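Local structure of EmGH1 (Erythrobacter marinus, 5Z87) at residues A[299-304]-A[308-313]; A[230-235]-A[267-272]; A[46-51]-A[368-373]. The protein probably hydrolyses beta-glucosidic bonds, as a member of glycoside hydrolase family 3. All blocks are in the same frame, centred on the assembly; numbering follows the deposited sequence.

Contact 1: A[299-304]-A[308-313]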
loop_
_atom_site.group_PDB
_atom_site.type_symbol
_atom_site.label_atom_id
_atom_site.label_comp_id
_atom_site.label_asym_id
_atom_site.label_seq_id
_atom_site.Cartn_x
_atom_site.Cartn_y
_atom_site.Cartn_z
ATOM N N VAL A 299 6.638 -3.948 24.583
ATOM C CA VAL A 299 7.535 -2.909 24.087
ATOM C C VAL A 299 7.518 -1.693 25.006
ATOM O O VAL A 299 8.569 -1.204 25.434
ATOM C CB VAL A 299 7.157 -2.522 22.646
ATOM C CG1 VAL A 299 7.797 -1.202 22.277
ATOM C CG2 VAL A 299 7.572 -3.623 21.668
ATOM N N LEU A 300 6.326 -1.187 25.312
ATOM C CA LEU A 300 6.226 0.112 25.963
ATOM C C LEU A 300 6.628 0.023 27.432
ATOM O O LEU A 300 7.438 0.822 27.905
ATOM C CB LEU A 300 4.812 0.658 25.804
ATOM C CG LEU A 300 4.489 2.044 26.366
ATOM C CD1 LEU A 300 5.375 3.125 25.776
ATOM C CD2 LEU A 300 3.034 2.330 26.097
ATOM N N ARG A 301 6.104 -0.975 28.153
ATOM C CA ARG A 301 6.431 -1.163 29.566
ATOM C C ARG A 301 7.750 -1.906 29.753
ATOM O O ARG A 301 8.663 -1.408 30.418
ATOM C CB ARG A 301 5.298 -1.909 30.279
ATOM C CG ARG A 301 3.973 -1.179 30.240
ATOM C CD ARG A 301 4.089 0.229 30.799
ATOM N NE ARG A 301 2.822 0.956 30.683
ATOM C CZ ARG A 301 2.575 2.135 31.243
ATOM N NH1 ARG A 301 1.382 2.691 31.066
ATOM N NH2 ARG A 301 3.512 2.757 31.973
ATOM N N ASP A 302 7.872 -3.103 29.171
ATOM C CA ASP A 302 9.017 -3.960 29.470
ATOM C C ASP A 302 10.274 -3.500 28.743
ATOM O O ASP A 302 11.333 -3.363 29.359
ATOM C CB ASP A 302 8.711 -5.423 29.113
ATOM C CG ASP A 302 7.605 -6.027 29.971
ATOM O OD1 ASP A 302 7.195 -5.398 30.973
ATOM O OD2 ASP A 302 7.138 -7.137 29.629
ATOM N N ASP A 303 10.194 -3.284 27.427
ATOM C CA ASP A 303 11.403 -2.929 26.682
ATOM C C ASP A 303 11.843 -1.503 26.990
ATOM O O ASP A 303 13.032 -1.244 27.191
ATOM C CB ASP A 303 11.180 -3.070 25.174
ATOM C CG ASP A 303 11.141 -4.513 24.696
ATOM O OD1 ASP A 303 11.369 -5.455 25.485
ATOM O OD2 ASP A 303 10.881 -4.695 23.490
ATOM N N TRP A 304 10.905 -0.556 26.995
ATOM C CA TRP A 304 11.263 0.855 27.104
ATOM C C TRP A 304 11.187 1.405 28.520
ATOM O O TRP A 304 11.720 2.491 28.763
ATOM C CB TRP A 304 10.357 1.726 26.223
ATOM C CG TRP A 304 10.465 1.464 24.745
ATOM C CD1 TRP A 304 11.354 0.641 24.102
ATOM C CD2 TRP A 304 9.639 2.034 23.729
ATOM N NE1 TRP A 304 11.128 0.669 22.744
ATOM C CE2 TRP A 304 10.084 1.519 22.488
ATOM C CE3 TRP A 304 8.571 2.935 23.746
ATOM C CZ2 TRP A 304 9.486 1.870 21.274
ATOM C CZ3 TRP A 304 7.974 3.285 22.540
ATOM C CH2 TRP A 304 8.437 2.749 21.319
ATOM N N GLY A 308 4.506 6.205 32.599
ATOM C CA GLY A 308 3.386 7.117 32.516
ATOM C C GLY A 308 2.083 6.396 32.235
ATOM O O GLY A 308 1.922 5.205 32.515
ATOM N N TYR A 309 1.144 7.138 31.659
ATOM C CA TYR A 309 -0.186 6.635 31.367
ATOM C C TYR A 309 -0.374 6.421 29.867
ATOM O O TYR A 309 0.199 7.129 29.032
ATOM C CB TYR A 309 -1.271 7.596 31.893
ATOM C CG TYR A 309 -1.263 8.953 31.232
ATOM C CD1 TYR A 309 -1.987 9.187 30.059
ATOM C CD2 TYR A 309 -0.535 10.005 31.775
ATOM C CE1 TYR A 309 -1.984 10.428 29.450
ATOM C CE2 TYR A 309 -0.518 11.255 31.167
ATOM C CZ TYR A 309 -1.246 11.459 30.002
ATOM O OH TYR A 309 -1.230 12.687 29.380
ATOM N N VAL A 310 -1.190 5.426 29.543
ATOM C CA VAL A 310 -1.690 5.210 28.201
ATOM C C VAL A 310 -3.144 5.652 28.192
ATOM O O VAL A 310 -3.971 5.120 28.948
ATOM C CB VAL A 310 -1.550 3.743 27.769
ATOM C CG1 VAL A 310 -2.318 3.511 26.473
ATOM C CG2 VAL A 310 -0.094 3.378 27.604
ATOM N N VAL A 311 -3.457 6.624 27.359
ATOM C CA VAL A 311 -4.835 7.078 27.186
ATOM C C VAL A 311 -5.351 6.540 25.859
ATOM O O VAL A 311 -4.603 6.425 24.879
ATOM C CB VAL A 311 -4.947 8.616 27.262
ATOM C CG1 VAL A 311 -4.000 9.291 26.259
ATOM C CG2 VAL A 311 -6.377 9.061 27.062
ATOM N N SER A 312 -6.616 6.141 25.847
ATOM C CA SER A 312 -7.225 5.720 24.605
ATOM C C SER A 312 -7.484 6.925 23.711
ATOM O O SER A 312 -7.630 8.060 24.177
ATOM C CB SER A 312 -8.543 4.998 24.874
ATOM O OG SER A 312 -9.589 5.942 25.043
ATOM N N ASP A 313 -7.549 6.669 22.408
ATOM C CA ASP A 313 -8.184 7.631 21.524
ATOM C C ASP A 313 -9.709 7.562 21.695
ATOM O O ASP A 313 -10.254 6.629 22.302
ATOM C CB ASP A 313 -7.759 7.381 20.079
ATOM C CG ASP A 313 -7.870 8.630 19.207
ATOM O OD1 ASP A 313 -8.661 9.531 19.562
ATOM O OD2 ASP A 313 -7.152 8.707 18.187
#
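Arg301, on helix 293-303, turns its guanidinium edge onto the backbone carbonyl of Gly308, just ahead of strand 309-311. The short segments run nearly antiparallel, their axes 170° apart, as expected where a helix of a TIM barrel hands the chain to its next strand through a tight loop.

The polar part is a two-nitrogen grip on one oxygen: NH1 and NH2 of Arg301 each lie 3.0 Å from Gly308 O. That oxygen sits in the guanidinium plane, yet both nitrogens approach from the same face of the carbonyl, out of its plane. Each bond is bent, with N-H...O angles near 145°, as sharing one acceptor requires. A bend at chi2 (-55°) swings the long chain from the helix toward the strand. Phe306 O takes a further bond from NH2, while Asp343 forms a salt bridge with NH1 and also accepts from Val310 N.

The apolar part is a contact of crossing side chains. Leu300 CD2 meets Val310 CG2 at 3.6 Å, and Val310 CG2 also lies 3.8 Å from Arg301 NH1. Branched aliphatic side chains suit this buried layer between helix and strand.

Arginine thus serves as a multidentate donor, joining two loop carbonyls to a carboxylate; Asp343 would be expected to offset the positive charge of Arg301, to which Arg375 also comes close.

Contact 2: A[230-235]-A[267-272]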
loop_
_atom_site.group_PDB
_atom_site.type_symbol
_atom_site.label_atom_id
_atom_site.label_comp_id
_atom_site.label_asym_id
_atom_site.label_seq_id
_atom_site.Cartn_x
_atom_site.Cartn_y
_atom_site.Cartn_z
ATOM N N THR A 230 2.606 15.732 27.877
ATOM C CA THR A 230 2.369 15.287 26.506
ATOM C C THR A 230 1.787 13.879 26.509
ATOM O O THR A 230 2.137 13.051 27.355
ATOM C CB THR A 230 3.669 15.274 25.693
ATOM O OG1 THR A 230 4.660 14.500 26.384
ATOM C CG2 THR A 230 4.200 16.673 25.495
ATOM N N SER A 231 0.900 13.608 25.551
ATOM C CA SER A 231 0.450 12.250 25.239
ATOM C C SER A 231 0.789 11.975 23.773
ATOM O O SER A 231 0.004 12.279 22.872
ATOM C CB SER A 231 -1.047 12.070 25.508
ATOM O OG SER A 231 -1.440 12.776 26.670
ATOM N N VAL A 232 1.958 11.388 23.523
ATOM C CA VAL A 232 2.388 11.182 22.146
ATOM C C VAL A 232 1.475 10.163 21.474
ATOM O O VAL A 232 1.084 9.152 22.078
ATOM C CB VAL A 232 3.864 10.759 22.108
ATOM C CG1 VAL A 232 4.738 11.920 22.565
ATOM C CG2 VAL A 232 4.088 9.554 23.019
ATOM N N LYS A 233 1.097 10.443 20.227
ATOM C CA LYS A 233 0.085 9.667 19.528
ATOM C C LYS A 233 0.498 9.552 18.063
ATOM O O LYS A 233 1.348 10.315 17.596
ATOM C CB LYS A 233 -1.289 10.325 19.687
ATOM C CG LYS A 233 -1.363 11.717 19.082
ATOM C CD LYS A 233 -2.726 12.340 19.264
ATOM C CE LYS A 233 -2.890 13.552 18.335
ATOM N NZ LYS A 233 -4.070 14.424 18.699
ATOM N N HIS A 234 -0.074 8.585 17.328
ATOM C CA HIS A 234 -0.972 7.539 17.806
ATOM C C HIS A 234 -0.302 6.168 17.721
ATOM O O HIS A 234 0.016 5.714 16.629
ATOM C CB HIS A 234 -2.264 7.530 16.993
ATOM C CG HIS A 234 -2.881 8.880 16.804
ATOM N ND1 HIS A 234 -2.346 9.835 15.965
ATOM C CD2 HIS A 234 -4.012 9.422 17.322
ATOM C CE1 HIS A 234 -3.115 10.910 15.980
ATOM N NE2 HIS A 234 -4.136 10.683 16.789
ATOM N N PHE A 235 -0.129 5.517 18.879
ATOM C CA PHE A 235 0.688 4.311 19.045
ATOM C C PHE A 235 -0.033 3.087 18.483
ATOM O O PHE A 235 -1.055 2.676 19.037
ATOM C CB PHE A 235 0.953 4.116 20.536
ATOM C CG PHE A 235 2.158 3.296 20.859
ATOM C CD1 PHE A 235 3.412 3.675 20.415
ATOM C CD2 PHE A 235 2.040 2.171 21.666
ATOM C CE1 PHE A 235 4.539 2.929 20.746
ATOM C CE2 PHE A 235 3.154 1.413 22.002
ATOM C CZ PHE A 235 4.410 1.793 21.550
ATOM N N ALA A 267 12.097 7.615 21.350
ATOM C CA ALA A 267 12.825 8.791 21.803
ATOM C C ALA A 267 11.971 9.654 22.732
ATOM O O ALA A 267 12.457 10.129 23.762
ATOM C CB ALA A 267 13.306 9.605 20.607
ATOM N N ALA A 268 10.707 9.880 22.369
ATOM C CA ALA A 268 9.797 10.636 23.224
ATOM C C ALA A 268 9.669 10.004 24.605
ATOM O O ALA A 268 9.643 10.710 25.620
ATOM C CB ALA A 268 8.416 10.726 22.570
ATOM N N ILE A 269 9.572 8.674 24.656
ATOM C CA ILE A 269 9.290 7.980 25.903
ATOM C C ILE A 269 10.556 7.847 26.744
ATOM O O ILE A 269 10.579 8.248 27.912
ATOM C CB ILE A 269 8.659 6.605 25.610
ATOM C CG1 ILE A 269 7.255 6.765 25.023
ATOM C CG2 ILE A 269 8.628 5.751 26.861
ATOM C CD1 ILE A 269 6.205 7.234 26.020
ATOM N N THR A 270 11.635 7.309 26.162
ATOM C CA THR A 270 12.835 6.973 26.923
ATOM C C THR A 270 13.864 8.093 27.004
ATOM O O THR A 270 14.785 7.992 27.815
ATOM C CB THR A 270 13.558 5.757 26.334
ATOM O OG1 THR A 270 14.169 6.130 25.092
ATOM C CG2 THR A 270 12.620 4.558 26.135
ATOM N N GLU A 271 13.783 9.127 26.173
ATOM C CA GLU A 271 14.768 10.202 26.232
ATOM C C GLU A 271 14.171 11.521 26.697
ATOM O O GLU A 271 14.726 12.167 27.585
ATOM C CB GLU A 271 15.444 10.412 24.867
ATOM C CG GLU A 271 16.293 9.263 24.344
ATOM C CD GLU A 271 16.772 9.516 22.899
ATOM O OE1 GLU A 271 17.034 10.686 22.546
ATOM O OE2 GLU A 271 16.869 8.553 22.110
ATOM N N ALA A 272 13.058 11.956 26.105
ATOM C CA ALA A 272 12.448 13.220 26.497
ATOM C C ALA A 272 11.496 13.082 27.676
ATOM O O ALA A 272 11.132 14.098 28.274
ATOM C CB ALA A 272 11.699 13.846 25.312
#
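Val232 packs against Ala268 and Ile269 where strand 229-235 of the TIM-like barrel domain is covered by helix 263-270. This is strand-to-helix packing within one beta-alpha-beta crossover: the chain leaves the strand, passes through helices 254-261 and 263-270, and returns in the parallel neighbour, strand 276-279.

All the cross-contact interactions are apolar. Val232 sends one methyl to each helical partner, CG1 lying 3.9 Å from Ala268 CB and CG2 4.3 Å from Ile269 CD1. The first torsion (chi1 -68°) sets CG1 beside the backbone N and CG2 between N and the carbonyl carbon, which spreads the fork toward the helix. A beta-branched residue suits an extended strand, and alanine, with its single methyl, lets the helix come close: the CA atoms of Val232 and Ala268 are 7.5 Å apart. Ile269 points less directly at the strand and relies on its longer arm to reach it. Leu277 of the adjacent strand touches both Val232 and Ile269, continuing the same buried layer.

Toward its C-terminal end the strand reaches the ligand pocket. Lys233 NZ and His234 NE2 hydrogen-bond O2 of the bound dithiothreitol, probably a crystallisation additive, and His234 ND1 is held by Asp183. Lys233 and His234, joined by a cis peptide bond, pack together at this pocket end, Lys233 CG standing 3.6 Å above the centre of the His234 ring.

Contact 3: A[46-51]-A[368-373]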
loop_
_atom_site.group_PDB
_atom_site.type_symbol
_atom_site.label_atom_id
_atom_site.label_comp_id
_atom_site.label_asym_id
_atom_site.label_seq_id
_atom_site.Cartn_x
_atom_site.Cartn_y
_atom_site.Cartn_z
ATOM N N ARG A 46 4.609 8.933 45.953
ATOM C CA ARG A 46 3.374 9.542 46.434
ATOM C C ARG A 46 2.158 8.827 45.870
ATOM O O ARG A 46 1.144 8.680 46.563
ATOM C CB ARG A 46 3.338 11.036 46.101
ATOM C CG ARG A 46 4.455 11.827 46.776
ATOM C CD ARG A 46 4.496 13.274 46.314
ATOM N NE ARG A 46 3.301 13.989 46.743
ATOM C CZ ARG A 46 3.042 15.260 46.456
ATOM N NH1 ARG A 46 3.894 15.968 45.725
ATOM N NH2 ARG A 46 1.921 15.818 46.893
ATOM N N ALA A 47 2.241 8.348 44.622
ATOM C CA ALA A 47 1.085 7.675 44.017
ATOM C C ALA A 47 0.822 6.324 44.671
ATOM O O ALA A 47 -0.333 5.963 44.923
ATOM C CB ALA A 47 1.286 7.501 42.507
ATOM N N ALA A 48 1.875 5.554 44.946
ATOM C CA ALA A 48 1.684 4.293 45.658
ATOM C C ALA A 48 1.075 4.531 47.038
ATOM O O ALA A 48 0.121 3.854 47.435
ATOM C CB ALA A 48 3.014 3.546 45.774
ATOM N N ALA A 49 1.618 5.496 47.784
ATOM C CA ALA A 49 1.091 5.766 49.120
ATOM C C ALA A 49 -0.386 6.142 49.064
ATOM O O ALA A 49 -1.184 5.699 49.901
ATOM C CB ALA A 49 1.914 6.863 49.795
ATOM N N LEU A 50 -0.778 6.936 48.067
ATOM C CA LEU A 50 -2.175 7.333 47.958
ATOM C C LEU A 50 -3.046 6.160 47.547
ATOM O O LEU A 50 -4.157 5.981 48.073
ATOM C CB LEU A 50 -2.315 8.479 46.958
ATOM C CG LEU A 50 -3.740 8.944 46.644
ATOM C CD1 LEU A 50 -4.450 9.377 47.920
ATOM C CD2 LEU A 50 -3.747 10.072 45.597
ATOM N N ALA A 51 -2.562 5.354 46.596
ATOM C CA ALA A 51 -3.370 4.250 46.087
ATOM C C ALA A 51 -3.675 3.226 47.180
ATOM O O ALA A 51 -4.759 2.633 47.188
ATOM C CB ALA A 51 -2.654 3.591 44.903
ATOM N N TYR A 368 -5.510 -5.007 38.038
ATOM C CA TYR A 368 -5.431 -4.235 36.794
ATOM C C TYR A 368 -5.981 -2.824 36.987
ATOM O O TYR A 368 -5.441 -1.856 36.439
ATOM C CB TYR A 368 -6.178 -4.970 35.670
ATOM C CG TYR A 368 -5.418 -6.180 35.171
ATOM C CD1 TYR A 368 -4.310 -6.034 34.339
ATOM C CD2 TYR A 368 -5.791 -7.467 35.542
ATOM C CE1 TYR A 368 -3.600 -7.127 33.886
ATOM C CE2 TYR A 368 -5.078 -8.574 35.088
ATOM C CZ TYR A 368 -3.983 -8.390 34.262
ATOM O OH TYR A 368 -3.265 -9.470 33.813
ATOM N N VAL A 369 -7.055 -2.688 37.769
ATOM C CA VAL A 369 -7.546 -1.362 38.119
ATOM C C VAL A 369 -6.479 -0.591 38.878
ATOM O O VAL A 369 -6.230 0.587 38.602
ATOM C CB VAL A 369 -8.853 -1.473 38.917
ATOM C CG1 VAL A 369 -9.290 -0.107 39.394
ATOM C CG2 VAL A 369 -9.934 -2.095 38.047
ATOM N N ARG A 370 -5.803 -1.259 39.817
ATOM C CA ARG A 370 -4.778 -0.607 40.628
ATOM C C ARG A 370 -3.543 -0.257 39.799
ATOM O O ARG A 370 -2.941 0.810 39.992
ATOM C CB ARG A 370 -4.417 -1.516 41.813
ATOM C CG ARG A 370 -3.058 -1.274 42.463
ATOM C CD ARG A 370 -3.021 0.053 43.168
ATOM N NE ARG A 370 -1.707 0.392 43.728
ATOM C CZ ARG A 370 -1.424 0.352 45.032
ATOM N NH1 ARG A 370 -2.357 -0.036 45.897
ATOM N NH2 ARG A 370 -0.212 0.690 45.471
ATOM N N ARG A 371 -3.144 -1.144 38.878
ATOM C CA ARG A 371 -2.036 -0.824 37.979
ATOM C C ARG A 371 -2.332 0.445 37.183
ATOM O O ARG A 371 -1.502 1.360 37.107
ATOM C CB ARG A 371 -1.759 -2.005 37.041
ATOM C CG ARG A 371 -0.535 -1.800 36.140
ATOM C CD ARG A 371 -0.351 -2.967 35.157
ATOM N NE ARG A 371 -1.418 -3.048 34.153
ATOM C CZ ARG A 371 -1.384 -3.849 33.088
ATOM N NH1 ARG A 371 -0.336 -4.645 32.875
ATOM N NH2 ARG A 371 -2.394 -3.856 32.232
ATOM N N ALA A 372 -3.535 0.537 36.622
ATOM C CA ALA A 372 -3.880 1.701 35.818
ATOM C C ALA A 372 -4.010 2.955 36.683
ATOM O O ALA A 372 -3.402 3.993 36.383
ATOM C CB ALA A 372 -5.169 1.426 35.041
ATOM N N ALA A 373 -4.778 2.878 37.778
ATOM C CA ALA A 373 -5.001 4.071 38.599
ATOM C C ALA A 373 -3.704 4.599 39.200
ATOM O O ALA A 373 -3.559 5.810 39.400
ATOM C CB ALA A 373 -6.023 3.785 39.697
#
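Helices 43-51 and 366-382 come together with the CA atoms of Ala51 and Arg370 7.4 Å apart, a close helix-to-helix packing between the N-terminal region and a late helix of the TIM-like barrel domain.

Arg370 carries the contact by laying its guanidinium flat over the methyl of Ala51. Ala51 CB stands 3.4 Å above the centre of the guanidinium plane, and its distance to Arg370 CZ is 3.5 Å. This is van der Waals packing against a flat face, which leaves the N-H bonds directed around the edge. Alanine fits here because its small side chain admits the broad group close to the helix backbone.

The torsions explain the reach: in Arg370, CG lies anti to the backbone N (chi1 158°), and a bend at chi2 (68°) carries the chain toward the other helix. Polar partners fix the head group. Glu374, one turn farther along the same helix, forms a salt bridge to NE, and Asn52, directly after Ala51, accepts a hydrogen bond from NH1. Met59 of helix 56-61 also touches the arginine.

Ala48, one turn before Ala51, adds a lesser touch, with its O atom lying obliquely 3.7 Å from Arg370 NH2.

Contacts 1 and 2 are neighbours in the barrel, with centres about 9 Å apart, and contact 2 precedes contact 1 along the chain. They meet directly: Tyr309 OH lies 2.7 Å from Ser231 OG, probably a hydrogen bond, and Trp304 CZ3 packs 3.9 Å from Phe235 CE1. The C-terminal ends of their strand segments lead to the dithiothreitol pocket, to which contact 1 contributes Asp313 and contact 2 Lys233 and His234; Asp313 OD2 lies 3.3 Å from His234 CD2. The packing interfaces themselves lie away from that pocket. Contact 3 encloses both others in sequence but touches neither: its centre is about 16 Å from that of contact 1 and about 22 Å from that of contact 2.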